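Local coordinates for 457aa long hypothetical protein (Pyrococcus horikoshii, PDB 2CSU) that is of unknown function but carries a Rossmann-type CoA-binding domain followed by two domains of the succinyl-CoA synthetase superfamily, at residues K56-I61 with I82-K87. Sequence-based numbering, arbitrary orientation.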
loop_
_atom_site.group_PDB
_atom_site.type_symbol
_atom_site.label_atom_id
_atom_site.label_comp_id
_atom_site.label_asym_id
_atom_site.label_seq_id
_atom_site.Cartn_x
_atom_site.Cartn_y
_atom_site.Cartn_z
ATOM N N LYS A 56 23.281 -30.733 -26.028
ATOM C CA LYS A 56 23.048 -30.052 -27.297
ATOM C C LYS A 56 21.566 -30.075 -27.673
ATOM O O LYS A 56 21.031 -29.170 -28.302
ATOM C CB LYS A 56 23.867 -30.767 -28.373
ATOM C CG LYS A 56 25.367 -30.519 -28.219
ATOM C CD LYS A 56 26.207 -31.549 -28.974
ATOM C CE LYS A 56 27.695 -31.457 -28.623
ATOM N NZ LYS A 56 27.914 -31.976 -27.275
ATOM N N SER A 57 20.906 -31.183 -27.294
ATOM C CA SER A 57 19.482 -31.307 -27.569
ATOM C C SER A 57 18.761 -32.039 -26.435
ATOM O O SER A 57 19.338 -32.830 -25.699
ATOM C CB SER A 57 19.313 -32.079 -28.878
ATOM O OG SER A 57 17.966 -32.536 -28.986
ATOM N N VAL A 58 17.466 -31.716 -26.277
ATOM C CA VAL A 58 16.692 -32.349 -25.219
ATOM C C VAL A 58 16.573 -33.859 -25.431
ATOM O O VAL A 58 16.118 -34.605 -24.574
ATOM C CB VAL A 58 15.299 -31.719 -25.203
ATOM C CG1 VAL A 58 14.609 -31.951 -26.545
ATOM C CG2 VAL A 58 14.463 -32.337 -24.100
ATOM N N LYS A 59 16.967 -34.298 -26.639
ATOM C CA LYS A 59 16.872 -35.718 -26.950
ATOM C C LYS A 59 18.002 -36.520 -26.296
ATOM O O LYS A 59 17.908 -37.721 -26.081
ATOM C CB LYS A 59 16.944 -35.880 -28.470
ATOM C CG LYS A 59 15.619 -35.546 -29.158
ATOM C CD LYS A 59 15.820 -35.049 -30.591
ATOM C CE LYS A 59 16.189 -36.178 -31.557
ATOM N NZ LYS A 59 15.993 -35.730 -32.935
ATOM N N ASP A 60 19.114 -35.817 -26.006
ATOM C CA ASP A 60 20.297 -36.516 -25.512
ATOM C C ASP A 60 20.253 -36.771 -24.005
ATOM O O ASP A 60 21.071 -37.487 -23.444
ATOM C CB ASP A 60 21.531 -35.683 -25.859
ATOM C CG ASP A 60 21.535 -35.377 -27.350
ATOM O OD1 ASP A 60 21.353 -36.315 -28.128
ATOM O OD2 ASP A 60 21.732 -34.222 -27.716
ATOM N N ILE A 61 19.288 -36.120 -23.334
ATOM C CA ILE A 61 19.152 -36.332 -21.892
ATOM C C ILE A 61 18.750 -37.783 -21.552
ATOM O O ILE A 61 17.685 -38.263 -21.911
ATOM C CB ILE A 61 18.099 -35.359 -21.352
ATOM C CG1 ILE A 61 18.528 -33.913 -21.600
ATOM C CG2 ILE A 61 17.951 -35.539 -19.828
ATOM C CD1 ILE A 61 17.516 -32.906 -21.044
ATOM N N ILE A 82 9.137 -29.776 -31.397
ATOM C CA ILE A 82 9.071 -31.114 -31.985
ATOM C C ILE A 82 10.049 -32.045 -31.264
ATOM O O ILE A 82 9.723 -33.200 -30.976
ATOM C CB ILE A 82 9.387 -31.073 -33.510
ATOM C CG1 ILE A 82 8.282 -30.281 -34.230
ATOM C CG2 ILE A 82 9.482 -32.507 -34.093
ATOM C CD1 ILE A 82 8.448 -30.170 -35.739
ATOM N N GLN A 83 11.250 -31.551 -30.969
ATOM C CA GLN A 83 12.208 -32.379 -30.250
ATOM C C GLN A 83 11.580 -32.799 -28.909
ATOM O O GLN A 83 11.599 -33.974 -28.550
ATOM C CB GLN A 83 13.513 -31.610 -30.026
ATOM C CG GLN A 83 14.467 -31.625 -31.246
ATOM C CD GLN A 83 15.715 -30.781 -31.029
ATOM O OE1 GLN A 83 16.397 -30.911 -30.010
ATOM N NE2 GLN A 83 16.022 -29.916 -31.987
ATOM N N CYS A 84 11.001 -31.848 -28.176
ATOM C CA CYS A 84 10.374 -32.190 -26.909
ATOM C C CYS A 84 9.347 -33.289 -27.170
ATOM O O CYS A 84 9.214 -34.238 -26.391
ATOM C CB CYS A 84 9.692 -30.970 -26.295
ATOM S SG CYS A 84 10.822 -29.703 -25.684
ATOM N N GLY A 85 8.632 -33.156 -28.286
ATOM C CA GLY A 85 7.631 -34.143 -28.640
ATOM C C GLY A 85 8.181 -35.555 -28.754
ATOM O O GLY A 85 7.629 -36.495 -28.174
ATOM N N GLU A 86 9.268 -35.713 -29.502
ATOM C CA GLU A 86 9.871 -37.027 -29.690
ATOM C C GLU A 86 10.427 -37.552 -28.362
ATOM O O GLU A 86 10.405 -38.762 -28.089
ATOM C CB GLU A 86 10.984 -36.931 -30.729
ATOM C CG GLU A 86 10.598 -36.115 -31.964
ATOM C CD GLU A 86 11.744 -35.954 -32.962
ATOM O OE1 GLU A 86 12.900 -35.740 -32.526
ATOM O OE2 GLU A 86 11.489 -36.033 -34.187
ATOM N N LYS A 87 10.900 -36.627 -27.530
ATOM C CA LYS A 87 11.513 -36.962 -26.246
ATOM C C LYS A 87 10.482 -37.458 -25.225
ATOM O O LYS A 87 10.802 -38.117 -24.243
ATOM C CB LYS A 87 12.222 -35.722 -25.708
ATOM C CG LYS A 87 12.828 -35.957 -24.321
ATOM C CD LYS A 87 13.803 -37.138 -24.305
ATOM C CE LYS A 87 14.593 -37.230 -22.994
ATOM N NZ LYS A 87 15.379 -38.461 -22.979
HETATM O O HOH W 1 16.394 -29.451 -27.482
HETATM O O HOH W 2 15.444 -39.646 -25.676
#
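Ser-57 OG donates a very short hydrogen bond, 2.5 Å, to Gln-83 OE1, and the same hydroxyl probably accepts from the backbone N of Lys-59 in an ST turn, though the place of that N is less certain. Gln-83 OE1 accepts a second hydrogen bond, 2.9 Å, from a water that in turn accepts from Val-58 N; Gln-83 NE2 is hydrogen-bonded to Asp-79 OD2. At the C-terminal end of helix 74-87, Lys-87 reaches past the type I turn of Ser-57 to Asp-60. Its CG is anti to the backbone N (chi1 177°) and the chain bends at chi2, bringing Lys-87 NZ 2.5 Å from Ile-61 O, nearly in line with the carbonyl (160°). A weak bond to Asp-63 O and a water shared with Lys-59 O add to the ammonium's partners. The contact joins the loop before strand 67-70 to the helix after it in the Rossmann-like CoA-binding domain. Val-58 CG1 packs 3.7 Å from Gln-83 CB, while its side chain also touches Ala-12 and Ile-14 of strand 10-14. Nearer solvent, Lys-59 crosses Gln-83 at about a right angle, and Lys-59 NZ forms a salt bridge with Glu-86 OE1 at 3.1 Å.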